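Local structure of beta-lactamase (6NHS) at residues N69-L74 and D184-I189; Q100-R105 and V113-V118; Q106-S111 and R201-W206. The protein probably hydrolyses the amide bond of beta-lactam antibiotics through a covalent serine intermediate, as other class D beta-lactamases do. All coordinates share one frame; numbering follows the deposited sequence. Where two conformers were deposited one is given.

Contact 1 (N69-L74 and D184-I189); sequences NSLVAL and DLVQDI
V186 pushes its CG2 methyl into the face of helix 65-76, and this is where the contact is tight. V186 CG2 lies 3.5 Å from L71 CD2 and 3.6 Å from L74 CD1, with S70 CB a little further off at 3.9 Å. V186 CG1 stands anti to the backbone N (chi1 173°), which leaves CG2 to point at the leucines; the L71 and V186 side chains meet at about a right angle. Segments 69-74 and 184-189 run roughly antiparallel (146°), their axes approaching to 9.7 Å. In the class D fold helix 65-76 runs through the all-helical region; S63 of the probable SxxK motif just precedes it and K66 lies in its first turn, so 184-189 packs against its flank. F167 and L171 of helix 161-172 close round L71. Packing slackens toward the partly exposed L185, whose CB stays 3.9 Å from L74 CD1 and whose CD1 meets L74 CD2 at 4.0 Å; L185 also touches D82. At the other end I189 CD1 comes no closer than 4.1 Å to S70 OG, a plain van der Waals contact, as this hydroxyl is hydrogen-bonded to K66 O and Y116 OH.

Contact 2 (Q100-R105 and V113-V118); sequences QDTNIR and VWFYQV. With EDO (1,2-ethanediol), chain D.
The F115 ring fills the bend where T102-N103 passes into helix 104-110, and W114 and Y116 extend the aromatic surface on helix 113-123. The two helices follow each other closely in the chain, joined through S111-T112-V113, which matches the Ser-X-Val motif of class D enzymes. T102 brings its CG2 methyl to 3.4 Å from F115 CD2, at an oblique approach to the ring. Further round the same ring, I104 CB lies 3.7 Å from F115 CE1, the side chains crossing at about a right angle, while N103 O sits over one face, displaced toward the rim. CG of F115 is anti to the backbone N (chi1 -174°), which carries the ring off the helix and across to the other segment. On one flank, I104 CG1 rests 3.3 Å from Y116 OH, the hydroxyl paired with S70; on another, W114 turns the edge of its indole to Q100, with W114 CZ2 3.5 Å from Q100 O close to the ring plane. W114 takes the hindered position between backbone N and carbonyl carbon (chi1 69°), from which the indole reaches along 100-102. Several of these partners are positioned by a second shell. Backbone bonds with L86 pair T102 loosely with strand 85-86, and L86 also touches F115 and W114. N103 is the N-cap of helix 104-110, its OD1 accepting from Q106 N, which sets the start of the turn that presents I104. A107, one turn further on, packs against both F115 and Y116. Next to the indole edge that meets Q100, W114 NE1 donates to W98 O, which helps fix the rotation of the ring system.

Contact 3 (Q106-S111 and R201-W206); sequences QAFRNS and RGKTGW. With EDO (1,2-ethanediol), chain E.
K203 reaches S111 by a hydrogen bond: K203 NZ donates to S111 OG over 2.6 Å, and also to T204 O in its own strand at 2.9 Å. In this second bond NZ sits 35° out of the plane of the T204 carbonyl. The lysine chain bends at chi2 (68°) and chi4 (80°), which folds its end back over its own strand and toward the serine. S111 follows helix 104-110 in a Schellman motif; its positive phi ends the helix, and S111 OG faces the strand from there. Apolar contact comes from the aliphatic part of the lysine, which slides past F108: K203 CD lies over one face of the F108 ring, 3.8 Å from the centroid, a CH-pi contact. G202 O meets the ring at its edge, 3.6 Å from F108 CE1. K203-T204-G205 fits the KTG motif of serine beta-lactamases. A 1,2-ethanediol, probably from the crystallisation liquor, lies alongside; T204 OG1 donates to its O1 at 2.6 Å, and the molecule is also hydrogen-bonded to R245 NH1, consistent with a site for the substrate carboxylate. Because S111 OG accepts from the lysine, its own proton is available to another acceptor, consistent with a part in proton transfer beside S63 as in other class D enzymes.

Overall arrangement
Contacts 1 and 2 lie in the helical region, and contact 3 joins it to the sheet; their centres are 11 to 13 Å apart. Helix 104-110 links contact 2 to contact 3, and F108 CD2 lies 3.4 Å from Y116 OH. Contact 1 meets contact 2 through S70 OG, 2.8 Å from Y116 OH, and through a salt bridge from D188 OD2 to R105 NH2 at 3.0 Å. It meets contact 3 where Q187 O lies 2.8 Å from R201 NE, probably hydrogen-bonded. Contacts 2 and 3 border the probable active site: S63 touches S111 and K203, K66 touches F108, K203 and Y116, and the Y116 side chain is about 3 Å from a bound formic acid. Contact 1 stands one layer behind.

Contact 1 (N69-L74 and D184-I189)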
loop_
_atom_site.group_PDB
_atom_site.type_symbol
_atom_site.label_atom_id
_atom_site.label_comp_id
_atom_site.label_asym_id
_atom_site.label_seq_id
_atom_site.Cartn_x
_atom_site.Cartn_y
_atom_site.Cartn_z
ATOM N N ASN A 69 4.720 5.954 4.374
ATOM C CA ASN A 69 5.809 6.909 4.178
ATOM C C ASN A 69 5.277 8.297 3.823
ATOM O O ASN A 69 5.808 9.311 4.293
ATOM C CB ASN A 69 6.747 6.388 3.083
ATOM C CG ASN A 69 8.193 6.856 3.251
ATOM O OD1 ASN A 69 8.498 7.710 4.084
ATOM N ND2 ASN A 69 9.091 6.285 2.445
ATOM N N SER A 70 4.227 8.357 2.997
ATOM C CA SER A 70 3.647 9.641 2.603
ATOM C C SER A 70 3.094 10.390 3.808
ATOM O O SER A 70 3.264 11.610 3.923
ATOM C CB SER A 70 2.525 9.429 1.576
ATOM O OG SER A 70 2.980 8.740 0.422
ATOM N N LEU A 71 2.402 9.674 4.700
ATOM C CA LEU A 71 1.847 10.284 5.904
ATOM C C LEU A 71 2.938 10.894 6.770
ATOM O O LEU A 71 2.822 12.043 7.219
ATOM C CB LEU A 71 1.071 9.236 6.703
ATOM C CG LEU A 71 -0.168 8.688 6.005
ATOM C CD1 LEU A 71 -0.579 7.342 6.617
ATOM C CD2 LEU A 71 -1.291 9.718 6.122
ATOM N N VAL A 72 4.001 10.131 7.035
ATOM C CA VAL A 72 5.050 10.613 7.929
ATOM C C VAL A 72 5.809 11.762 7.279
ATOM O O VAL A 72 6.170 12.743 7.943
ATOM C CB VAL A 72 5.991 9.458 8.319
ATOM C CG1 VAL A 72 7.125 9.961 9.201
ATOM C CG2 VAL A 72 5.197 8.324 9.024
ATOM N N ALA A 73 6.058 11.659 5.972
ATOM C CA ALA A 73 6.800 12.700 5.266
ATOM C C ALA A 73 6.061 14.029 5.323
ATOM O O ALA A 73 6.659 15.074 5.598
ATOM C CB ALA A 73 7.042 12.276 3.815
ATOM N N LEU A 74 4.756 14.008 5.059
ATOM C CA LEU A 74 3.962 15.231 5.135
ATOM C C LEU A 74 3.839 15.722 6.570
ATOM O O LEU A 74 3.943 16.928 6.828
ATOM C CB LEU A 74 2.575 14.996 4.530
ATOM C CG LEU A 74 2.565 14.877 3.000
ATOM C CD1 LEU A 74 1.260 14.207 2.525
ATOM C CD2 LEU A 74 2.756 16.244 2.337
ATOM N N ASP A 184 -5.967 14.356 4.461
ATOM C CA ASP A 184 -6.611 14.801 3.230
ATOM C C ASP A 184 -5.685 14.640 2.031
ATOM O O ASP A 184 -6.113 14.194 0.960
ATOM C CB ASP A 184 -7.040 16.267 3.354
ATOM C CG ASP A 184 -8.231 16.464 4.277
ATOM O OD1 ASP A 184 -8.886 15.470 4.652
ATOM O OD2 ASP A 184 -8.502 17.626 4.629
ATOM N N LEU A 185 -4.412 15.009 2.186
ATOM C CA LEU A 185 -3.489 14.934 1.056
ATOM C C LEU A 185 -3.227 13.487 0.661
ATOM O O LEU A 185 -3.268 13.142 -0.525
ATOM C CB LEU A 185 -2.181 15.654 1.395
ATOM C CG LEU A 185 -2.285 17.169 1.574
ATOM C CD1 LEU A 185 -0.961 17.744 2.077
ATOM C CD2 LEU A 185 -2.706 17.834 0.271
ATOM N N VAL A 186 -2.974 12.619 1.642
ATOM C CA VAL A 186 -2.638 11.235 1.315
ATOM C C VAL A 186 -3.849 10.501 0.750
ATOM O O VAL A 186 -3.729 9.725 -0.208
ATOM C CB VAL A 186 -2.056 10.523 2.546
ATOM C CG1 VAL A 186 -1.866 9.039 2.260
ATOM C CG2 VAL A 186 -0.717 11.178 2.939
ATOM N N GLN A 187 -5.031 10.726 1.326
ATOM C CA GLN A 187 -6.223 10.082 0.791
ATOM C C GLN A 187 -6.492 10.521 -0.642
ATOM O O GLN A 187 -7.003 9.734 -1.442
ATOM C CB GLN A 187 -7.425 10.364 1.697
ATOM C CG GLN A 187 -7.322 9.611 3.033
ATOM C CD GLN A 187 -8.414 9.968 4.022
ATOM O OE1 GLN A 187 -8.805 11.134 4.155
ATOM N NE2 GLN A 187 -8.908 8.957 4.737
ATOM N N ASP A 188 -6.111 11.751 -1.000
ATOM C CA ASP A 188 -6.335 12.203 -2.369
ATOM C C ASP A 188 -5.375 11.538 -3.347
ATOM O O ASP A 188 -5.790 11.134 -4.442
ATOM C CB ASP A 188 -6.220 13.722 -2.460
ATOM C CG ASP A 188 -6.691 14.252 -3.797
ATOM O OD1 ASP A 188 -7.905 14.194 -4.067
ATOM O OD2 ASP A 188 -5.846 14.719 -4.588
ATOM N N ILE A 189 -4.089 11.423 -2.991
ATOM C CA ILE A 189 -3.142 10.822 -3.926
ATOM C C ILE A 189 -3.339 9.314 -4.040
ATOM O O ILE A 189 -2.850 8.710 -5.000
ATOM C CB ILE A 189 -1.671 11.129 -3.559
ATOM C CG1 ILE A 189 -1.205 10.278 -2.378
ATOM C CG2 ILE A 189 -1.459 12.633 -3.297
ATOM C CD1 ILE A 189 0.261 10.547 -1.987
#

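Contact 2 (Q100-R105 and V113-V118)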
loop_
_atom_site.group_PDB
_atom_site.type_symbol
_atom_site.label_atom_id
_atom_site.label_comp_id
_atom_site.label_asym_id
_atom_site.label_seq_id
_atom_site.Cartn_x
_atom_site.Cartn_y
_atom_site.Cartn_z
ATOM N N GLN A 100 12.718 11.578 -14.110
ATOM C CA GLN A 100 12.180 12.918 -14.281
ATOM C C GLN A 100 11.841 13.479 -12.911
ATOM O O GLN A 100 11.557 12.729 -11.975
ATOM C CB GLN A 100 10.929 12.909 -15.165
ATOM C CG GLN A 100 9.765 12.179 -14.528
ATOM C CD GLN A 100 8.569 12.056 -15.451
ATOM O OE1 GLN A 100 8.522 12.685 -16.503
ATOM N NE2 GLN A 100 7.591 11.239 -15.058
ATOM N N ASP A 101 11.863 14.806 -12.806
ATOM C CA ASP A 101 11.413 15.466 -11.581
ATOM C C ASP A 101 9.961 15.091 -11.299
ATOM O O ASP A 101 9.178 14.838 -12.217
ATOM C CB ASP A 101 11.518 16.995 -11.704
ATOM C CG ASP A 101 12.913 17.480 -12.053
ATOM O OD1 ASP A 101 13.899 16.747 -11.847
ATOM O OD2 ASP A 101 13.022 18.632 -12.514
ATOM N N THR A 102 9.582 15.055 -10.022
ATOM C CA THR A 102 8.224 14.614 -9.714
ATOM C C THR A 102 7.786 15.192 -8.368
ATOM O O THR A 102 8.533 15.909 -7.697
ATOM C CB THR A 102 8.137 13.081 -9.754
ATOM O OG1 THR A 102 6.766 12.665 -9.854
ATOM C CG2 THR A 102 8.769 12.461 -8.513
ATOM N N ASN A 103 6.541 14.908 -8.003
ATOM C CA ASN A 103 5.984 15.277 -6.712
ATOM C C ASN A 103 5.410 14.011 -6.092
ATOM O O ASN A 103 5.443 12.934 -6.699
ATOM C CB ASN A 103 4.934 16.397 -6.854
ATOM C CG ASN A 103 3.727 15.992 -7.711
ATOM O OD1 ASN A 103 3.207 14.884 -7.599
ATOM N ND2 ASN A 103 3.263 16.916 -8.557
ATOM N N ILE A 104 4.862 14.133 -4.881
ATOM C CA ILE A 104 4.483 12.925 -4.157
ATOM C C ILE A 104 3.264 12.267 -4.795
ATOM O O ILE A 104 3.127 11.036 -4.753
ATOM C CB ILE A 104 4.278 13.230 -2.657
ATOM C CG1 ILE A 104 4.246 11.935 -1.838
ATOM C CG2 ILE A 104 3.005 14.039 -2.412
ATOM C CD1 ILE A 104 4.230 12.177 -0.332
ATOM N N ARG A 105 2.372 13.051 -5.409
ATOM C CA ARG A 105 1.209 12.458 -6.063
ATOM C C ARG A 105 1.627 11.609 -7.256
ATOM O O ARG A 105 1.135 10.488 -7.434
ATOM C CB ARG A 105 0.224 13.544 -6.507
ATOM C CG ARG A 105 -0.942 12.987 -7.333
ATOM C CD ARG A 105 -1.933 14.065 -7.764
ATOM N NE ARG A 105 -2.709 14.559 -6.631
ATOM C CZ ARG A 105 -2.435 15.674 -5.965
ATOM N NH1 ARG A 105 -1.405 16.435 -6.327
ATOM N NH2 ARG A 105 -3.198 16.034 -4.941
ATOM N N VAL A 113 10.418 4.828 -6.591
ATOM C CA VAL A 113 11.109 4.456 -5.354
ATOM C C VAL A 113 12.077 5.548 -4.899
ATOM O O VAL A 113 12.145 5.871 -3.707
ATOM C CB VAL A 113 11.837 3.109 -5.531
ATOM C CG1 VAL A 113 12.667 2.787 -4.285
ATOM C CG2 VAL A 113 10.832 1.986 -5.820
ATOM N N TRP A 114 12.852 6.123 -5.827
ATOM C CA TRP A 114 13.891 7.059 -5.399
ATOM C C TRP A 114 13.304 8.262 -4.664
ATOM O O TRP A 114 13.921 8.768 -3.723
ATOM C CB TRP A 114 14.746 7.512 -6.588
ATOM C CG TRP A 114 14.065 8.411 -7.604
ATOM C CD1 TRP A 114 13.608 8.046 -8.840
ATOM C CD2 TRP A 114 13.796 9.819 -7.480
ATOM N NE1 TRP A 114 13.065 9.133 -9.486
ATOM C CE2 TRP A 114 13.165 10.232 -8.675
ATOM C CE3 TRP A 114 14.034 10.769 -6.481
ATOM C CZ2 TRP A 114 12.764 11.551 -8.892
ATOM C CZ3 TRP A 114 13.633 12.082 -6.696
ATOM C CH2 TRP A 114 13.003 12.460 -7.891
ATOM N N PHE A 115 12.118 8.722 -5.072
ATOM C CA PHE A 115 11.446 9.822 -4.381
ATOM C C PHE A 115 11.202 9.468 -2.918
ATOM O O PHE A 115 11.509 10.251 -2.010
ATOM C CB PHE A 115 10.128 10.135 -5.105
ATOM C CG PHE A 115 9.390 11.347 -4.578
ATOM C CD1 PHE A 115 8.533 11.245 -3.489
ATOM C CD2 PHE A 115 9.516 12.579 -5.209
ATOM C CE1 PHE A 115 7.843 12.359 -3.018
ATOM C CE2 PHE A 115 8.822 13.689 -4.750
ATOM C CZ PHE A 115 7.988 13.580 -3.658
ATOM N N TYR A 116 10.682 8.269 -2.668
ATOM C CA TYR A 116 10.379 7.866 -1.303
ATOM C C TYR A 116 11.625 7.505 -0.512
ATOM O O TYR A 116 11.598 7.563 0.722
ATOM C CB TYR A 116 9.381 6.713 -1.336
ATOM C CG TYR A 116 7.977 7.219 -1.549
ATOM C CD1 TYR A 116 7.158 7.491 -0.467
ATOM C CD2 TYR A 116 7.490 7.467 -2.827
ATOM C CE1 TYR A 116 5.882 7.969 -0.645
ATOM C CE2 TYR A 116 6.211 7.952 -3.019
ATOM C CZ TYR A 116 5.411 8.198 -1.921
ATOM O OH TYR A 116 4.132 8.671 -2.086
ATOM N N GLN A 117 12.723 7.151 -1.183
ATOM C CA GLN A 117 13.976 6.967 -0.461
ATOM C C GLN A 117 14.507 8.298 0.065
ATOM O O GLN A 117 15.052 8.360 1.174
ATOM C CB GLN A 117 15.000 6.278 -1.357
ATOM C CG GLN A 117 14.692 4.801 -1.603
ATOM C CD GLN A 117 15.677 4.167 -2.565
ATOM O OE1 GLN A 117 15.908 4.680 -3.659
ATOM N NE2 GLN A 117 16.279 3.062 -2.152
ATOM N N VAL A 118 14.353 9.377 -0.710
ATOM C CA VAL A 118 14.706 10.703 -0.200
ATOM C C VAL A 118 13.858 11.036 1.023
ATOM O O VAL A 118 14.371 11.505 2.046
ATOM C CB VAL A 118 14.543 11.774 -1.296
ATOM C CG1 VAL A 118 14.801 13.169 -0.715
ATOM C CG2 VAL A 118 15.473 11.500 -2.474
HETATM C C1 EDO D . 9.962 20.387 -12.799
HETATM O O1 EDO D . 11.060 19.760 -13.468
HETATM C C2 EDO D . 10.379 21.791 -12.388
HETATM O O2 EDO D . 11.536 21.688 -11.549
#

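Contact 3 (Q106-S111 and R201-W206)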
loop_
_atom_site.group_PDB
_atom_site.type_symbol
_atom_site.label_atom_id
_atom_site.label_comp_id
_atom_site.label_asym_id
_atom_site.label_seq_id
_atom_site.Cartn_x
_atom_site.Cartn_y
_atom_site.Cartn_z
ATOM N N GLN A 106 2.531 12.131 -8.090
ATOM C CA GLN A 106 2.977 11.371 -9.249
ATOM C C GLN A 106 3.957 10.271 -8.851
ATOM O O GLN A 106 3.959 9.199 -9.474
ATOM C CB GLN A 106 3.590 12.310 -10.299
ATOM C CG GLN A 106 2.607 13.377 -10.843
ATOM C CD GLN A 106 1.325 12.757 -11.387
ATOM O OE1 GLN A 106 1.364 11.838 -12.209
ATOM N NE2 GLN A 106 0.184 13.243 -10.913
ATOM N N ALA A 107 4.782 10.500 -7.821
ATOM C CA ALA A 107 5.646 9.427 -7.330
ATOM C C ALA A 107 4.816 8.267 -6.790
ATOM O O ALA A 107 5.158 7.094 -6.998
ATOM C CB ALA A 107 6.598 9.958 -6.255
ATOM N N PHE A 108 3.721 8.580 -6.092
ATOM C CA PHE A 108 2.794 7.543 -5.648
ATOM C C PHE A 108 2.191 6.812 -6.843
ATOM O O PHE A 108 2.179 5.577 -6.891
ATOM C CB PHE A 108 1.695 8.173 -4.791
ATOM C CG PHE A 108 0.891 7.179 -3.987
ATOM C CD1 PHE A 108 -0.270 6.621 -4.504
ATOM C CD2 PHE A 108 1.292 6.818 -2.705
ATOM C CE1 PHE A 108 -1.016 5.709 -3.760
ATOM C CE2 PHE A 108 0.546 5.901 -1.955
ATOM C CZ PHE A 108 -0.607 5.353 -2.486
ATOM N N ARG A 109 1.695 7.573 -7.826
ATOM C CA ARG A 109 1.109 6.986 -9.029
ATOM C C ARG A 109 2.096 6.076 -9.757
ATOM O O ARG A 109 1.724 4.999 -10.242
ATOM C CB ARG A 109 0.634 8.110 -9.954
ATOM C CG ARG A 109 0.124 7.671 -11.316
ATOM C CD ARG A 109 -0.094 8.893 -12.202
ATOM N NE ARG A 109 -0.721 8.549 -13.478
ATOM C CZ ARG A 109 -0.880 9.399 -14.488
ATOM N NH1 ARG A 109 -0.442 10.650 -14.382
ATOM N NH2 ARG A 109 -1.468 8.995 -15.607
ATOM N N ASN A 110 3.361 6.491 -9.842
ATOM C CA ASN A 110 4.357 5.813 -10.656
ATOM C C ASN A 110 5.216 4.836 -9.868
ATOM O O ASN A 110 6.139 4.256 -10.443
ATOM C CB ASN A 110 5.269 6.845 -11.341
ATOM C CG ASN A 110 4.517 7.745 -12.305
ATOM O OD1 ASN A 110 3.540 7.331 -12.923
ATOM N ND2 ASN A 110 4.980 8.988 -12.441
ATOM N N SER A 111 4.936 4.641 -8.575
ATOM C CA SER A 111 5.757 3.793 -7.706
ATOM C C SER A 111 7.229 4.202 -7.764
ATOM O O SER A 111 8.129 3.360 -7.802
ATOM C CB SER A 111 5.591 2.308 -8.054
ATOM O OG SER A 111 4.252 1.881 -7.878
ATOM N N ARG A 201 -9.518 3.603 -3.797
ATOM C CA ARG A 201 -8.195 4.067 -3.407
ATOM C C ARG A 201 -7.314 2.864 -3.108
ATOM O O ARG A 201 -7.785 1.863 -2.558
ATOM C CB ARG A 201 -8.263 4.974 -2.175
ATOM C CG ARG A 201 -9.033 6.274 -2.385
ATOM C CD ARG A 201 -9.011 7.126 -1.121
ATOM N NE ARG A 201 -9.544 8.475 -1.325
ATOM C CZ ARG A 201 -10.838 8.770 -1.303
ATOM N NH1 ARG A 201 -11.728 7.809 -1.104
ATOM N NH2 ARG A 201 -11.245 10.018 -1.478
ATOM N N GLY A 202 -6.034 2.955 -3.461
ATOM C CA GLY A 202 -5.133 1.875 -3.121
ATOM C C GLY A 202 -3.748 2.069 -3.704
ATOM O O GLY A 202 -3.442 3.092 -4.325
ATOM N N LYS A 203 -2.921 1.046 -3.494
ATOM C CA LYS A 203 -1.527 1.059 -3.916
ATOM C C LYS A 203 -1.078 -0.370 -4.166
ATOM O O LYS A 203 -1.305 -1.248 -3.327
ATOM C CB LYS A 203 -0.626 1.706 -2.851
ATOM C CG LYS A 203 0.832 1.791 -3.252
ATOM C CD LYS A 203 1.018 2.781 -4.399
ATOM C CE LYS A 203 2.387 2.643 -5.039
ATOM N NZ LYS A 203 2.456 1.502 -5.986
ATOM N N THR A 204 -0.435 -0.592 -5.305
ATOM C CA THR A 204 0.154 -1.887 -5.596
ATOM C C THR A 204 1.535 -2.009 -4.956
ATOM O O THR A 204 2.162 -1.021 -4.555
ATOM C CB THR A 204 0.284 -2.098 -7.104
ATOM O OG1 THR A 204 1.095 -1.061 -7.651
ATOM C CG2 THR A 204 -1.082 -2.076 -7.784
ATOM N N GLY A 205 2.006 -3.243 -4.886
ATOM C CA GLY A 205 3.348 -3.532 -4.413
ATOM C C GLY A 205 3.885 -4.755 -5.121
ATOM O O GLY A 205 3.126 -5.615 -5.579
ATOM N N TRP A 206 5.211 -4.832 -5.211
ATOM C CA TRP A 206 5.868 -5.937 -5.909
ATOM C C TRP A 206 7.236 -6.123 -5.258
ATOM O O TRP A 206 8.177 -5.388 -5.571
ATOM C CB TRP A 206 5.985 -5.647 -7.401
ATOM C CG TRP A 206 6.530 -6.776 -8.244
ATOM C CD1 TRP A 206 7.241 -7.866 -7.818
ATOM C CD2 TRP A 206 6.393 -6.920 -9.663
ATOM N NE1 TRP A 206 7.558 -8.671 -8.888
ATOM C CE2 TRP A 206 7.047 -8.112 -10.029
ATOM C CE3 TRP A 206 5.779 -6.156 -10.657
ATOM C CZ2 TRP A 206 7.106 -8.556 -11.349
ATOM C CZ3 TRP A 206 5.841 -6.596 -11.965
ATOM C CH2 TRP A 206 6.495 -7.787 -12.299
HETATM C C1 EDO E . 4.944 -2.014 -7.966
HETATM O O1 EDO E . 3.646 -1.558 -7.579
HETATM C C2 EDO E . 4.821 -2.757 -9.290
HETATM O O2 EDO E . 3.781 -2.162 -10.074
#